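Side-chain contacts in spindle assembly checkpoint serine/threonine-protein kinase BUB1 (Saccharomyces cerevisiae, PDB 3ESL), which phosphorylates BUB3 and itself and takes part in spindle checkpoint signalling that delays anaphase until chromosomes are bioriented, its N-terminal all-alpha TPR-like domain being described here: residues E160-L163 against R164-N167; A14-Q17 against R18-N21; L34-M37 against I38-S41. All coordinates share one frame; numbering follows the deposited sequence.

Contact 1. Residues E160-L163 against R164-N167; sequences EDRL and REMN
Glu160 O is met by Arg164 in two ways. Arg164 N donates to Glu160 O at 3.0 Å, an ordinary helical i to i+4 bond, and the guanidinium of the same residue folds back so that this oxygen sits over the centre of one of its faces, 3.9 Å above the plane. The fold comes from a bend at chi3 (-83°) in a chain whose CG lies beside the backbone N. It also brings Arg164 NH2 to Asp161 OD1, 3.0 Å away, forming a salt bridge between residues three apart. OD1 is approached nearly along its C-O axis, yet it stands 23° out of the guanidinium plane, and the two flat groups are turned 58° to each other; the pairing is thus single-pronged, through NH2 alone. This stretch is the C-terminal end of helix 149-165 in the TPR-like N-terminal domain, and the turn finishes as a Schellman motif: Asn167, with positive phi, is the C-prime residue, its N bonds to Arg164 O, and the N of the residue after it bonds to Leu163 O. Just before it the bonding shifts from i+4 to i+3: Met166 N makes a weak bond to Arg162 O at 3.4 Å and a shorter one to Leu163 O at 3.1 Å. Met166 CG packs on Arg162 O at 3.5 Å, while the side chains of Leu163 and Met166 both rest on Phe131 of helix 131-143. Two further charges face other helices: Glu160 pairs with Lys135, and Arg162 with Glu126.

Contact 2. Residues A14-Q17 against R18-N21; sequences AYEQ and RLLN
Tyr15 and Arg18 run side by side and point the same way, their nearest side-chain atoms being CE1 of Tyr15 and NH1 of Arg18, 4.1 Å apart. The ring and guanidinium planes differ by only 19°. A water joins the two ends: it accepts from Arg18 NH1 at 2.8 Å and lies 3.3 Å from Tyr15 OH in a weak bond. Arg18 reaches this place through a bend at chi3 (74°), after its CG, set beside the backbone N, has passed over Ala14 O at 3.3 Å. Behind these groups, the helix backbone fixes the spacing. Leu19 N bonds to Tyr15 O at 3.0 Å, and Asn21 N reaches Gln17 O at 2.8 Å, close to the C-terminal end of helix 4-21. The Asn21 amide folds back over that same turn, its CG 3.3 Å from Gln17 O. Further out, helix 29-47 provides the packing surface: Tyr15 stacks on Tyr36 and touches Asp35, and Leu19 lies against Leu32 and Phe33. Glu16 also leaves the helix on this packed side, its carboxylate shared between Tyr36 OH and Arg62. Tyr15, Glu16 and Leu19 thus turn one side of helix 4-21 to helix 29-47. Arg18 also touches Leu32, and its polar links are light: the water connects Arg18 NH1 to Tyr15 OH, and Asp22 offers a long, weak ion pair to Arg18 NE, so the charge is probably balanced only loosely at this exposed position.

Contact 3. Residues L34-M37 against I38-S41; sequences LDYM and IWIS
Tyr36 carries its CG anti to the backbone N (chi1 -175°), which sends the ring outward from the helix beside the following turn, while Ile40 keeps CG1 beside its own N (chi1 -62°) and runs its CD1 back to meet it. The methyl lands over one ring face: CD1 of Ile40 is 3.7 Å from the Tyr36 centroid and 14° off the ring normal, a CH-pi contact displaced slightly toward the rim. CG1 of Ile40 adds a touch at CE1 of Tyr36, 3.6 Å away. Trp39 comes to a different part of the same ring, with its CE3 in the ring plane at the edge, 3.9 Å from Tyr36 CE1. Residues three and four positions on thus hold an edge and a face of one tyrosine. The backbone beneath is regular helix, with Ile40 N bonded to Tyr36 O at 2.9 Å. Met37 O receives Ser41 N at 2.9 Å, and Ser41 OG lies 3.0 Å from Met37 O.

This segment of helix 29-47 packs among three others in the TPR-like array. Trp39 touches Leu8 and Thr11 of helix 4-21, Ile40 meets Thr59 of helix 49-67, and Met37 touches Met60 of helix 49-67 and Ile82 of helix 77-90. The buried tyrosine thus combines a carbon surface held by CH-pi and apolar contacts with a hydroxyl satisfied by Glu16 of helix 4-21.

How the contacts relate
Contacts 2 and 3 belong to consecutive helices, 4-21 and 29-47, and touch directly through Tyr36: Leu19 CD1 is 3.9 Å from Tyr36 CD2, and Tyr15 CB is 3.4 Å from Tyr36 CD1. Contact 1 lies at the far side of the chain's centre on helix 149-165, its centre 50 Å from that of contact 2 and 39 Å from that of contact 3. Burial and chemistry change together. Contact 3 is partly buried and relies on aromatic and aliphatic packing, whereas contacts 1 and 2 are surface sites near helix C-termini. Both use an arginine bent at chi3, toward a carboxylate in contact 1 and toward a water in contact 2.

Contact 1. Residues E160-L163 against R164-N167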
loop_
_atom_site.group_PDB
_atom_site.type_symbol
_atom_site.label_atom_id
_atom_site.label_comp_id
_atom_site.label_asym_id
_atom_site.label_seq_id
_atom_site.Cartn_x
_atom_site.Cartn_y
_atom_site.Cartn_z
ATOM N N GLU A 160 -9.091 -20.071 6.249
ATOM C CA GLU A 160 -9.989 -21.221 6.125
ATOM C C GLU A 160 -10.711 -21.539 7.445
ATOM O O GLU A 160 -11.862 -21.976 7.428
ATOM C CB GLU A 160 -9.248 -22.436 5.563
ATOM C CG GLU A 160 -8.832 -22.234 4.111
ATOM C CD GLU A 160 -7.967 -23.351 3.552
ATOM O OE1 GLU A 160 -7.315 -24.074 4.339
ATOM O OE2 GLU A 160 -7.928 -23.495 2.311
ATOM N N ASP A 161 -10.041 -21.289 8.571
ATOM C CA ASP A 161 -10.649 -21.430 9.896
ATOM C C ASP A 161 -11.747 -20.394 10.121
ATOM O O ASP A 161 -12.767 -20.690 10.750
ATOM C CB ASP A 161 -9.600 -21.286 10.999
ATOM C CG ASP A 161 -8.622 -22.438 11.037
ATOM O OD1 ASP A 161 -8.960 -23.541 10.546
ATOM O OD2 ASP A 161 -7.506 -22.234 11.568
ATOM N N ARG A 162 -11.528 -19.179 9.621
ATOM C CA ARG A 162 -12.540 -18.126 9.716
ATOM C C ARG A 162 -13.723 -18.432 8.809
ATOM O O ARG A 162 -14.871 -18.162 9.173
ATOM C CB ARG A 162 -11.944 -16.748 9.412
ATOM C CG ARG A 162 -10.888 -16.304 10.424
ATOM C CD ARG A 162 -10.594 -14.804 10.353
ATOM N NE ARG A 162 -9.978 -14.394 9.085
ATOM C CZ ARG A 162 -8.687 -14.528 8.791
ATOM N NH1 ARG A 162 -7.846 -15.082 9.660
ATOM N NH2 ARG A 162 -8.231 -14.109 7.616
ATOM N N LEU A 163 -13.435 -19.011 7.639
ATOM C CA LEU A 163 -14.462 -19.405 6.675
ATOM C C LEU A 163 -15.398 -20.461 7.256
ATOM O O LEU A 163 -16.622 -20.373 7.096
ATOM C CB LEU A 163 -13.818 -19.915 5.380
ATOM C CG LEU A 163 -13.904 -19.081 4.087
ATOM C CD1 LEU A 163 -14.090 -17.575 4.312
ATOM C CD2 LEU A 163 -12.718 -19.354 3.170
ATOM N N ARG A 164 -14.815 -21.444 7.942
ATOM C CA ARG A 164 -15.590 -22.504 8.599
ATOM C C ARG A 164 -16.495 -21.978 9.714
ATOM O O ARG A 164 -17.608 -22.479 9.893
ATOM C CB ARG A 164 -14.668 -23.602 9.129
ATOM C CG ARG A 164 -14.223 -24.581 8.056
ATOM C CD ARG A 164 -13.569 -25.817 8.665
ATOM N NE ARG A 164 -12.162 -25.585 8.987
ATOM C CZ ARG A 164 -11.154 -25.795 8.142
ATOM N NH1 ARG A 164 -11.387 -26.244 6.911
ATOM N NH2 ARG A 164 -9.908 -25.552 8.527
ATOM N N GLU A 165 -16.016 -20.968 10.443
ATOM C CA GLU A 165 -16.794 -20.283 11.486
ATOM C C GLU A 165 -18.005 -19.506 10.945
ATOM O O GLU A 165 -18.906 -19.143 11.713
ATOM C CB GLU A 165 -15.895 -19.356 12.317
ATOM C CG GLU A 165 -14.930 -20.103 13.238
ATOM C CD GLU A 165 -13.985 -19.181 13.987
ATOM O OE1 GLU A 165 -13.188 -18.470 13.329
ATOM O OE2 GLU A 165 -14.028 -19.177 15.237
ATOM N N MET A 166 -18.013 -19.253 9.637
ATOM C CA MET A 166 -19.144 -18.606 8.960
ATOM C C MET A 166 -19.915 -19.578 8.043
ATOM O O MET A 166 -20.801 -19.156 7.292
ATOM C CB MET A 166 -18.679 -17.389 8.140
ATOM C CG MET A 166 -17.839 -16.355 8.879
ATOM S SD MET A 166 -17.392 -14.961 7.808
ATOM C CE MET A 166 -15.901 -14.375 8.609
ATOM N N ASN A 167 -19.570 -20.866 8.102
ATOM C CA ASN A 167 -20.242 -21.917 7.312
ATOM C C ASN A 167 -20.126 -21.727 5.791
ATOM O O ASN A 167 -21.099 -21.938 5.057
ATOM C CB ASN A 167 -21.734 -22.049 7.701
ATOM C CG ASN A 167 -21.953 -22.262 9.196
ATOM O OD1 ASN A 167 -21.451 -23.222 9.785
ATOM N ND2 ASN A 167 -22.732 -21.372 9.809
#

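Contact 2. Residues A14-Q17 against R18-N21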
loop_
_atom_site.group_PDB
_atom_site.type_symbol
_atom_site.label_atom_id
_atom_site.label_comp_id
_atom_site.label_asym_id
_atom_site.label_seq_id
_atom_site.Cartn_x
_atom_site.Cartn_y
_atom_site.Cartn_z
ATOM N N ALA A 14 13.923 21.785 5.944
ATOM C CA ALA A 14 15.161 21.085 5.617
ATOM C C ALA A 14 14.867 19.829 4.770
ATOM O O ALA A 14 15.520 19.594 3.750
ATOM C CB ALA A 14 15.942 20.733 6.894
ATOM N N TYR A 15 13.874 19.046 5.184
ATOM C CA TYR A 15 13.487 17.852 4.409
ATOM C C TYR A 15 12.935 18.219 3.033
ATOM O O TYR A 15 13.273 17.589 2.026
ATOM C CB TYR A 15 12.480 17.019 5.186
ATOM C CG TYR A 15 13.108 15.980 6.094
ATOM C CD1 TYR A 15 13.877 14.933 5.563
ATOM C CD2 TYR A 15 12.908 16.011 7.471
ATOM C CE1 TYR A 15 14.444 13.961 6.386
ATOM C CE2 TYR A 15 13.485 15.044 8.304
ATOM C CZ TYR A 15 14.250 14.023 7.748
ATOM O OH TYR A 15 14.822 13.058 8.553
ATOM N N GLU A 16 12.121 19.271 2.982
ATOM C CA GLU A 16 11.517 19.689 1.720
ATOM C C GLU A 16 12.595 20.101 0.728
ATOM O O GLU A 16 12.517 19.765 -0.455
ATOM C CB GLU A 16 10.486 20.810 1.941
ATOM C CG GLU A 16 9.219 20.379 2.667
ATOM C CD GLU A 16 8.265 19.541 1.803
ATOM O OE1 GLU A 16 8.401 19.571 0.562
ATOM O OE2 GLU A 16 7.366 18.883 2.373
ATOM N N GLN A 17 13.614 20.814 1.219
ATOM C CA GLN A 17 14.750 21.203 0.384
ATOM C C GLN A 17 15.549 20.007 -0.112
ATOM O O GLN A 17 15.985 19.984 -1.257
ATOM C CB GLN A 17 15.668 22.169 1.134
ATOM C CG GLN A 17 15.070 23.560 1.298
ATOM C CD GLN A 17 15.959 24.485 2.103
ATOM O OE1 GLN A 17 15.618 25.650 2.322
ATOM N NE2 GLN A 17 17.100 23.975 2.557
ATOM N N ARG A 18 15.745 19.020 0.762
ATOM C CA ARG A 18 16.444 17.790 0.395
ATOM C C ARG A 18 15.711 17.030 -0.712
ATOM O O ARG A 18 16.349 16.479 -1.610
ATOM C CB ARG A 18 16.650 16.899 1.621
ATOM C CG ARG A 18 17.691 17.433 2.604
ATOM C CD ARG A 18 17.936 16.454 3.742
ATOM N NE ARG A 18 18.711 15.307 3.281
ATOM C CZ ARG A 18 18.930 14.196 3.984
ATOM N NH1 ARG A 18 18.420 14.048 5.201
ATOM N NH2 ARG A 18 19.655 13.214 3.451
ATOM N N LEU A 19 14.380 17.008 -0.650
ATOM C CA LEU A 19 13.589 16.378 -1.711
ATOM C C LEU A 19 13.836 17.076 -3.045
ATOM O O LEU A 19 13.923 16.425 -4.086
ATOM C CB LEU A 19 12.095 16.375 -1.385
ATOM C CG LEU A 19 11.608 15.534 -0.193
ATOM C CD1 LEU A 19 10.119 15.707 0.004
ATOM C CD2 LEU A 19 11.961 14.044 -0.374
ATOM N N LEU A 20 13.958 18.404 -3.011
ATOM C CA LEU A 20 14.225 19.157 -4.241
ATOM C C LEU A 20 15.664 19.038 -4.733
ATOM O O LEU A 20 15.898 18.992 -5.942
ATOM C CB LEU A 20 13.858 20.641 -4.081
ATOM C CG LEU A 20 12.424 21.023 -3.727
ATOM C CD1 LEU A 20 12.330 22.546 -3.610
ATOM C CD2 LEU A 20 11.402 20.493 -4.743
ATOM N N ASN A 21 16.617 18.999 -3.804
ATOM C CA ASN A 21 18.041 19.081 -4.129
ATOM C C ASN A 21 18.763 17.738 -4.234
ATOM O O ASN A 21 19.683 17.595 -5.038
ATOM C CB ASN A 21 18.786 19.914 -3.080
ATOM C CG ASN A 21 18.395 21.385 -3.095
ATOM O OD1 ASN A 21 17.782 21.883 -4.048
ATOM N ND2 ASN A 21 18.754 22.091 -2.027
HETATM O O HOH W 1 17.554 12.068 6.936
#

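Contact 3. Residues L34-M37 against I38-S41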
loop_
_atom_site.group_PDB
_atom_site.type_symbol
_atom_site.label_atom_id
_atom_site.label_comp_id
_atom_site.label_asym_id
_atom_site.label_seq_id
_atom_site.Cartn_x
_atom_site.Cartn_y
_atom_site.Cartn_z
ATOM N N LEU A 34 11.390 7.909 3.299
ATOM C CA LEU A 34 11.088 7.178 4.538
ATOM C C LEU A 34 11.476 7.980 5.779
ATOM O O LEU A 34 10.690 8.067 6.729
ATOM C CB LEU A 34 11.789 5.816 4.577
ATOM C CG LEU A 34 11.273 4.763 3.611
ATOM C CD1 LEU A 34 12.218 3.573 3.646
ATOM C CD2 LEU A 34 9.864 4.330 4.002
ATOM N N ASP A 35 12.669 8.577 5.762
ATOM C CA ASP A 35 13.148 9.373 6.903
ATOM C C ASP A 35 12.165 10.497 7.190
ATOM O O ASP A 35 11.759 10.719 8.336
ATOM C CB ASP A 35 14.525 9.969 6.617
ATOM C CG ASP A 35 15.660 8.987 6.834
ATOM O OD1 ASP A 35 15.452 7.928 7.468
ATOM O OD2 ASP A 35 16.777 9.304 6.367
ATOM N N TYR A 36 11.746 11.175 6.127
ATOM C CA TYR A 36 10.851 12.323 6.267
ATOM C C TYR A 36 9.475 11.883 6.772
ATOM O O TYR A 36 8.944 12.471 7.704
ATOM C CB TYR A 36 10.790 13.079 4.942
ATOM C CG TYR A 36 9.995 14.369 4.938
ATOM C CD1 TYR A 36 9.800 15.107 6.115
ATOM C CD2 TYR A 36 9.483 14.873 3.739
ATOM C CE1 TYR A 36 9.087 16.321 6.094
ATOM C CE2 TYR A 36 8.752 16.079 3.711
ATOM C CZ TYR A 36 8.573 16.789 4.891
ATOM O OH TYR A 36 7.851 17.960 4.865
ATOM N N MET A 37 8.917 10.817 6.195
ATOM C CA MET A 37 7.609 10.317 6.617
ATOM C C MET A 37 7.582 9.830 8.069
ATOM O O MET A 37 6.617 10.075 8.802
ATOM C CB MET A 37 7.128 9.221 5.652
ATOM C CG MET A 37 6.779 9.785 4.296
ATOM S SD MET A 37 6.193 8.482 3.187
ATOM C CE MET A 37 7.635 7.455 2.994
ATOM N N ILE A 38 8.657 9.170 8.492
ATOM C CA ILE A 38 8.768 8.708 9.866
ATOM C C ILE A 38 8.803 9.925 10.788
ATOM O O ILE A 38 8.111 9.934 11.808
ATOM C CB ILE A 38 9.991 7.801 10.066
ATOM C CG1 ILE A 38 9.769 6.465 9.330
ATOM C CG2 ILE A 38 10.261 7.536 11.560
ATOM C CD1 ILE A 38 11.011 5.637 9.174
ATOM N N TRP A 39 9.564 10.946 10.401
ATOM C CA TRP A 39 9.650 12.186 11.200
ATOM C C TRP A 39 8.293 12.895 11.295
ATOM O O TRP A 39 7.875 13.337 12.377
ATOM C CB TRP A 39 10.722 13.129 10.655
ATOM C CG TRP A 39 10.749 14.429 11.405
ATOM C CD1 TRP A 39 11.397 14.678 12.584
ATOM C CD2 TRP A 39 10.062 15.637 11.052
ATOM N NE1 TRP A 39 11.155 15.977 12.992
ATOM C CE2 TRP A 39 10.348 16.591 12.063
ATOM C CE3 TRP A 39 9.239 16.015 9.976
ATOM C CZ2 TRP A 39 9.840 17.897 12.029
ATOM C CZ3 TRP A 39 8.729 17.317 9.939
ATOM C CH2 TRP A 39 9.036 18.246 10.968
ATOM N N ILE A 40 7.595 13.004 10.168
ATOM C CA ILE A 40 6.274 13.630 10.168
ATOM C C ILE A 40 5.307 12.880 11.086
ATOM O O ILE A 40 4.590 13.493 11.882
ATOM C CB ILE A 40 5.645 13.657 8.771
ATOM C CG1 ILE A 40 6.485 14.485 7.801
ATOM C CG2 ILE A 40 4.202 14.213 8.839
ATOM C CD1 ILE A 40 6.156 14.202 6.332
ATOM N N SER A 41 5.288 11.553 10.962
ATOM C CA SER A 41 4.292 10.739 11.646
ATOM C C SER A 41 4.568 10.614 13.146
ATOM O O SER A 41 3.686 10.209 13.911
ATOM C CB SER A 41 4.195 9.357 10.992
ATOM O OG SER A 41 5.408 8.644 11.153
#